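Local coordinates for protein AtGH3.15 acyl acid amido synthetase (Arabidopsis thaliana, PDB 6E1Q) that joins glutamine to the auxin precursor indole-3-butyric acid and to the herbicide 2,4-DB, activating the acid with ATP, at residues I143-T148 with V159-T164; S197-L202 with I227-D232. All coordinates share one frame; numbering follows the deposited sequence.

Contact 1. Residues I143-T148 with V159-T164; sequences IFYFVT and VRTMVT. With CFA ((2,4-dichlorophenoxy)acetic acid), chain C.
Tyr145 reaches across from the loop after strand 140-143 and lays its ring against the start of helix 162-172, with its hydroxyl ending at Thr161. With CG anti to the backbone N (chi1 -175°), the side chain is sent toward residues 161-164. Tyr145 CB lies 4.0 Å from CL4 of the bound (2,4-dichlorophenoxy)acetic acid. CG meets both that chlorine and Val163 CG1, and CL4 then comes to 3.5 Å from Tyr145 CD1, approaching the ring obliquely. Over the centre of one face sits Val163 CG1, 3.6 Å from the Tyr145 centroid and only 6° off the ring normal, a CH-pi contact. CD2 lies under this methyl, and CE1 meets it and CB of the same valine. CE2, on the edge away from the chlorine, has Thr164 OG1 beside it, near the ring plane, while CZ touches Val163 CB.

At the tip, Tyr145 OH and Thr161 OG1 share a hydrogen bond of 2.7 Å in which either hydroxyl could be the donor. Thr161 is the N-cap of helix 162-172: its OG1 also accepts from Thr164 N at 3.1 Å, with an N-H...O angle of 159°. One oxygen thus holds the tyrosine tip at the first turn of the helix, while Val163 CG1 over the face probably limits the ring's rotation. Val147 CG1 comes only loosely up to Thr164 OG1, at 4.2 Å.

Ile143 meets the ligand from the strand end, its CD1 3.4 Å from the carboxylate O1 and its CG2 against ring carbon C5'. Val163 also touches a second bound (2,4-dichlorophenoxy)acetic acid. Ile143, Tyr145 and Val163 form part of the wall of the acyl-acid pocket in the N-terminal domain of this GH3 adenylating enzyme, built here from a strand end, the loop after it and a capped helix start.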
loop_
_atom_site.group_PDB
_atom_site.type_symbol
_atom_site.label_atom_id
_atom_site.label_comp_id
_atom_site.label_asym_id
_atom_site.label_seq_id
_atom_site.Cartn_x
_atom_site.Cartn_y
_atom_site.Cartn_z
ATOM N N ILE A 143 -14.999 3.121 -1.976
ATOM C CA ILE A 143 -13.703 2.464 -2.059
ATOM C C ILE A 143 -13.336 2.360 -3.527
ATOM O O ILE A 143 -14.050 1.729 -4.313
ATOM C CB ILE A 143 -13.720 1.086 -1.375
ATOM C CG1 ILE A 143 -13.768 1.254 0.149
ATOM C CG2 ILE A 143 -12.493 0.280 -1.743
ATOM C CD1 ILE A 143 -14.205 0.009 0.876
ATOM N N PHE A 144 -12.233 2.996 -3.896
ATOM C CA PHE A 144 -11.754 2.980 -5.267
ATOM C C PHE A 144 -10.848 1.770 -5.408
ATOM O O PHE A 144 -9.704 1.771 -4.964
ATOM C CB PHE A 144 -11.045 4.283 -5.607
ATOM C CG PHE A 144 -11.944 5.482 -5.520
ATOM C CD1 PHE A 144 -12.996 5.631 -6.400
ATOM C CD2 PHE A 144 -11.752 6.441 -4.547
ATOM C CE1 PHE A 144 -13.833 6.724 -6.331
ATOM C CE2 PHE A 144 -12.583 7.539 -4.467
ATOM C CZ PHE A 144 -13.630 7.678 -5.373
ATOM N N TYR A 145 -11.370 0.732 -6.035
ATOM C CA TYR A 145 -10.643 -0.516 -6.163
ATOM C C TYR A 145 -11.320 -1.292 -7.263
ATOM O O TYR A 145 -12.544 -1.430 -7.242
ATOM C CB TYR A 145 -10.683 -1.339 -4.869
ATOM C CG TYR A 145 -9.825 -2.587 -4.973
ATOM C CD1 TYR A 145 -8.463 -2.520 -4.736
ATOM C CD2 TYR A 145 -10.369 -3.818 -5.342
ATOM C CE1 TYR A 145 -7.666 -3.634 -4.832
ATOM C CE2 TYR A 145 -9.562 -4.952 -5.455
ATOM C CZ TYR A 145 -8.208 -4.843 -5.201
ATOM O OH TYR A 145 -7.360 -5.926 -5.291
ATOM N N PHE A 146 -10.543 -1.813 -8.203
ATOM C CA PHE A 146 -11.143 -2.786 -9.098
ATOM C C PHE A 146 -10.070 -3.744 -9.597
ATOM O O PHE A 146 -8.878 -3.443 -9.562
ATOM C CB PHE A 146 -11.916 -2.119 -10.248
ATOM C CG PHE A 146 -11.179 -1.004 -10.936
ATOM C CD1 PHE A 146 -10.185 -1.277 -11.865
ATOM C CD2 PHE A 146 -11.519 0.320 -10.690
ATOM C CE1 PHE A 146 -9.526 -0.249 -12.524
ATOM C CE2 PHE A 146 -10.857 1.355 -11.345
ATOM C CZ PHE A 146 -9.860 1.068 -12.260
ATOM N N VAL A 147 -10.515 -4.924 -10.015
ATOM C CA VAL A 147 -9.633 -5.997 -10.453
ATOM C C VAL A 147 -9.880 -6.273 -11.932
ATOM O O VAL A 147 -11.030 -6.276 -12.387
ATOM C CB VAL A 147 -9.833 -7.268 -9.601
ATOM C CG1 VAL A 147 -11.298 -7.624 -9.515
ATOM C CG2 VAL A 147 -9.072 -8.423 -10.201
ATOM N N THR A 148 -8.799 -6.497 -12.679
ATOM C CA THR A 148 -8.864 -6.647 -14.126
ATOM C C THR A 148 -8.697 -8.083 -14.599
ATOM O O THR A 148 -8.971 -8.361 -15.773
ATOM C CB THR A 148 -7.799 -5.772 -14.803
ATOM O OG1 THR A 148 -6.491 -6.276 -14.499
ATOM C CG2 THR A 148 -7.915 -4.344 -14.308
ATOM N N VAL A 159 -7.204 -17.841 -7.261
ATOM C CA VAL A 159 -6.096 -16.943 -6.982
ATOM C C VAL A 159 -6.640 -15.517 -7.007
ATOM O O VAL A 159 -7.119 -15.060 -8.044
ATOM C CB VAL A 159 -4.978 -17.124 -8.015
ATOM C CG1 VAL A 159 -3.888 -16.231 -7.693
ATOM C CG2 VAL A 159 -4.476 -18.555 -8.007
ATOM N N ARG A 160 -6.554 -14.811 -5.887
ATOM C CA ARG A 160 -7.199 -13.504 -5.777
ATOM C C ARG A 160 -6.353 -12.586 -4.920
ATOM O O ARG A 160 -5.434 -13.029 -4.228
ATOM C CB ARG A 160 -8.593 -13.591 -5.142
ATOM C CG ARG A 160 -9.623 -14.315 -5.961
ATOM C CD ARG A 160 -10.942 -14.329 -5.228
ATOM N NE ARG A 160 -11.981 -14.891 -6.075
ATOM C CZ ARG A 160 -12.671 -15.977 -5.759
ATOM N NH1 ARG A 160 -12.430 -16.598 -4.610
ATOM N NH2 ARG A 160 -13.599 -16.437 -6.587
ATOM N N THR A 161 -6.701 -11.295 -4.944
ATOM C CA THR A 161 -6.091 -10.341 -4.022
ATOM C C THR A 161 -6.750 -10.452 -2.659
ATOM O O THR A 161 -7.863 -10.975 -2.515
ATOM C CB THR A 161 -6.206 -8.903 -4.531
ATOM O OG1 THR A 161 -7.589 -8.538 -4.668
ATOM C CG2 THR A 161 -5.516 -8.766 -5.900
ATOM N N MET A 162 -6.036 -9.966 -1.643
ATOM C CA MET A 162 -6.594 -9.957 -0.294
ATOM C C MET A 162 -7.811 -9.042 -0.203
ATOM O O MET A 162 -8.814 -9.387 0.445
ATOM C CB MET A 162 -5.525 -9.531 0.709
ATOM C CG MET A 162 -6.090 -9.245 2.072
ATOM S SD MET A 162 -6.370 -10.810 2.910
ATOM C CE MET A 162 -8.099 -10.682 3.342
ATOM N N VAL A 163 -7.742 -7.872 -0.846
ATOM C CA VAL A 163 -8.883 -6.956 -0.849
ATOM C C VAL A 163 -10.109 -7.636 -1.446
ATOM O O VAL A 163 -11.198 -7.619 -0.856
ATOM C CB VAL A 163 -8.528 -5.667 -1.608
ATOM C CG1 VAL A 163 -9.764 -4.829 -1.774
ATOM C CG2 VAL A 163 -7.427 -4.905 -0.854
ATOM N N THR A 164 -9.953 -8.255 -2.622
ATOM C CA THR A 164 -11.100 -8.929 -3.229
ATOM C C THR A 164 -11.644 -10.008 -2.305
ATOM O O THR A 164 -12.859 -10.122 -2.118
ATOM C CB THR A 164 -10.723 -9.538 -4.574
ATOM O OG1 THR A 164 -10.355 -8.503 -5.491
ATOM C CG2 THR A 164 -11.882 -10.329 -5.127
HETATM C C1 CFA C . -11.775 1.808 3.666
HETATM C C2 CFA C . -10.836 0.867 4.415
HETATM C "C1'" CFA C . -9.326 0.414 2.624
HETATM C "C2'" CFA C . -8.067 0.493 2.045
HETATM C "C3'" CFA C . -7.863 -0.025 0.790
HETATM C "C4'" CFA C . -8.904 -0.612 0.118
HETATM C "C5'" CFA C . -10.156 -0.706 0.675
HETATM CL CL3 CFA C . -6.673 1.250 2.864
HETATM C "C6'" CFA C . -10.362 -0.194 1.933
HETATM O O1 CFA C . -13.014 1.590 3.659
HETATM O O2 CFA C . -11.302 2.783 3.037
HETATM O "O1'" CFA C . -9.536 0.942 3.902
HETATM CL CL4 CFA C . -8.608 -1.261 -1.495
#

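Contact 2. Residues S197-L202 with I227-D232; sequences SMYCQL and IKFLED
Phe229 lays its ring against Met198, Tyr199 and Leu202, Met198 over one face and Leu202 CD1 oblique on the same side, the central feature of a nearly perpendicular helix-helix packing in the GH3 N-terminal domain. Helices 194-207 and 220-243 cross here at -84°, with the axes of the two short segments 10.7 Å apart, and the contact is van der Waals packing with no hydrogen bond across it. A chi1 of -163° swings the Phe229 ring away from its own backbone N and across to the other helix.

Met198 covers one face of that ring. Its CG stands 3.5 Å from the Phe229 centroid, 19° off the normal and displaced toward the CG rim, and the chain then bends at chi2 and chi3, taking SD to an oblique Met-aromatic position. The far end of the ring lies against the backbone and CB of Tyr199, with Phe229 CE1 3.7 Å from Tyr199 CA. The tyrosine side chain runs at about a right angle to the phenylalanine, and its hydroxyl is hydrogen-bonded to Asn240, farther along helix 220-243.

Leu202, one turn on from Met198, places CD1 3.6 Å from Phe229 CD1. Cut back to an alanine, Phe229 would probably leave a gap between the helices, with Met198 CG and Leu202 CD1 deprived of the ring they pack on. Leu230 continues the apolar seam on the next position of its helix. The same Leu202 methyl that touches the ring also meets the branch point of this second leucine, CD1 of Leu202 lying 3.9 Å from CG of Leu230.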
loop_
_atom_site.group_PDB
_atom_site.type_symbol
_atom_site.label_atom_id
_atom_site.label_comp_id
_atom_site.label_asym_id
_atom_site.label_seq_id
_atom_site.Cartn_x
_atom_site.Cartn_y
_atom_site.Cartn_z
ATOM N N SER A 197 -14.389 0.281 -16.031
ATOM C CA SER A 197 -14.548 0.037 -14.604
ATOM C C SER A 197 -14.369 1.327 -13.803
ATOM O O SER A 197 -15.174 1.624 -12.910
ATOM C CB SER A 197 -13.566 -1.044 -14.143
ATOM O OG SER A 197 -12.231 -0.603 -14.326
ATOM N N MET A 198 -13.326 2.111 -14.105
ATOM C CA MET A 198 -13.158 3.388 -13.403
ATOM C C MET A 198 -14.347 4.318 -13.665
ATOM O O MET A 198 -14.801 5.042 -12.764
ATOM C CB MET A 198 -11.851 4.055 -13.835
ATOM C CG MET A 198 -11.671 5.467 -13.271
ATOM S SD MET A 198 -11.370 5.426 -11.474
ATOM C CE MET A 198 -9.606 5.045 -11.469
ATOM N N TYR A 199 -14.874 4.298 -14.892
ATOM C CA TYR A 199 -15.998 5.167 -15.228
ATOM C C TYR A 199 -17.235 4.808 -14.404
ATOM O O TYR A 199 -17.880 5.683 -13.814
ATOM C CB TYR A 199 -16.280 5.097 -16.740
ATOM C CG TYR A 199 -17.365 6.065 -17.224
ATOM C CD1 TYR A 199 -18.710 5.743 -17.109
ATOM C CD2 TYR A 199 -17.032 7.306 -17.774
ATOM C CE1 TYR A 199 -19.705 6.625 -17.546
ATOM C CE2 TYR A 199 -18.016 8.193 -18.208
ATOM C CZ TYR A 199 -19.351 7.845 -18.090
ATOM O OH TYR A 199 -20.342 8.708 -18.517
ATOM N N CYS A 200 -17.571 3.518 -14.327
ATOM C CA CYS A 200 -18.796 3.134 -13.623
ATOM C C CYS A 200 -18.675 3.371 -12.127
ATOM O O CYS A 200 -19.639 3.789 -11.472
ATOM C CB CYS A 200 -19.129 1.671 -13.902
ATOM S SG CYS A 200 -19.544 1.379 -15.646
ATOM N N GLN A 201 -17.499 3.083 -11.571
ATOM C CA GLN A 201 -17.269 3.280 -10.145
ATOM C C GLN A 201 -17.365 4.755 -9.759
ATOM O O GLN A 201 -17.912 5.094 -8.704
ATOM C CB GLN A 201 -15.905 2.671 -9.807
ATOM C CG GLN A 201 -15.045 3.373 -8.808
ATOM C CD GLN A 201 -13.991 2.422 -8.247
ATOM O OE1 GLN A 201 -14.301 1.527 -7.465
ATOM N NE2 GLN A 201 -12.747 2.584 -8.693
ATOM N N LEU A 202 -16.851 5.651 -10.603
ATOM C CA LEU A 202 -16.968 7.078 -10.308
ATOM C C LEU A 202 -18.403 7.567 -10.520
ATOM O O LEU A 202 -18.915 8.384 -9.745
ATOM C CB LEU A 202 -15.978 7.872 -11.173
ATOM C CG LEU A 202 -14.538 7.981 -10.626
ATOM C CD1 LEU A 202 -13.581 8.547 -11.687
ATOM C CD2 LEU A 202 -14.492 8.865 -9.382
ATOM N N ILE A 227 -8.446 10.914 -9.656
ATOM C CA ILE A 227 -8.622 12.335 -9.939
ATOM C C ILE A 227 -8.285 12.636 -11.396
ATOM O O ILE A 227 -8.970 13.427 -12.060
ATOM C CB ILE A 227 -7.756 13.154 -8.966
ATOM C CG1 ILE A 227 -8.302 13.011 -7.550
ATOM C CG2 ILE A 227 -7.667 14.621 -9.416
ATOM C CD1 ILE A 227 -7.518 13.743 -6.512
ATOM N N LYS A 228 -7.228 12.009 -11.916
ATOM C CA LYS A 228 -6.892 12.186 -13.320
ATOM C C LYS A 228 -8.051 11.761 -14.220
ATOM O O LYS A 228 -8.388 12.464 -15.179
ATOM C CB LYS A 228 -5.625 11.405 -13.660
ATOM C CG LYS A 228 -4.988 11.812 -14.995
ATOM C CD LYS A 228 -5.166 10.746 -16.084
ATOM C CE LYS A 228 -4.290 11.026 -17.312
ATOM N NZ LYS A 228 -4.932 11.921 -18.326
ATOM N N PHE A 229 -8.678 10.618 -13.926
ATOM C CA PHE A 229 -9.841 10.201 -14.704
ATOM C C PHE A 229 -10.970 11.231 -14.607
ATOM O O PHE A 229 -11.609 11.566 -15.612
ATOM C CB PHE A 229 -10.310 8.822 -14.236
ATOM C CG PHE A 229 -11.214 8.131 -15.207
ATOM C CD1 PHE A 229 -12.584 8.352 -15.174
ATOM C CD2 PHE A 229 -10.698 7.266 -16.161
ATOM C CE1 PHE A 229 -13.429 7.724 -16.062
ATOM C CE2 PHE A 229 -11.541 6.626 -17.070
ATOM C CZ PHE A 229 -12.909 6.852 -17.014
ATOM N N LEU A 230 -11.223 11.754 -13.407
ATOM C CA LEU A 230 -12.269 12.763 -13.251
ATOM C C LEU A 230 -11.978 14.003 -14.084
ATOM O O LEU A 230 -12.886 14.559 -14.721
ATOM C CB LEU A 230 -12.406 13.156 -11.784
ATOM C CG LEU A 230 -13.324 12.332 -10.905
ATOM C CD1 LEU A 230 -13.118 12.758 -9.451
ATOM C CD2 LEU A 230 -14.781 12.477 -11.347
ATOM N N GLU A 231 -10.721 14.469 -14.068
ATOM C CA GLU A 231 -10.351 15.641 -14.852
ATOM C C GLU A 231 -10.707 15.453 -16.320
ATOM O O GLU A 231 -11.139 16.400 -16.985
ATOM C CB GLU A 231 -8.847 15.936 -14.713
ATOM C CG GLU A 231 -8.439 16.559 -13.385
ATOM C CD GLU A 231 -6.914 16.597 -13.186
ATOM O OE1 GLU A 231 -6.194 15.819 -13.846
ATOM O OE2 GLU A 231 -6.436 17.393 -12.357
ATOM N N ASP A 232 -10.533 14.240 -16.844
ATOM C CA ASP A 232 -10.749 14.008 -18.266
ATOM C C ASP A 232 -12.210 13.771 -18.614
ATOM O O ASP A 232 -12.612 14.041 -19.751
ATOM C CB ASP A 232 -9.941 12.804 -18.735
ATOM C CG ASP A 232 -8.455 13.102 -18.832
ATOM O OD1 ASP A 232 -8.078 14.295 -18.876
ATOM O OD2 ASP A 232 -7.673 12.128 -18.845
#

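Both contacts belong to the GH3 N-terminal domain and follow one another along the chain, contact 1 closing before contact 2 opens. Their centres are about 17 Å apart, and helix 194-207 bridges them. From one side of this helix Gln201 packs against the 143-148 loop: Gln201 NE2 lies 3.3 Å from Phe146 CD2, and Gln201 OE1 makes a weak hydrogen bond to Tyr145 N. From another side it meets helix 220-243 in contact 2. Contact 1 lines the ligand pocket, whereas contact 2 lies away from the annotated sites, as a layer of helix packing behind the pocket loop.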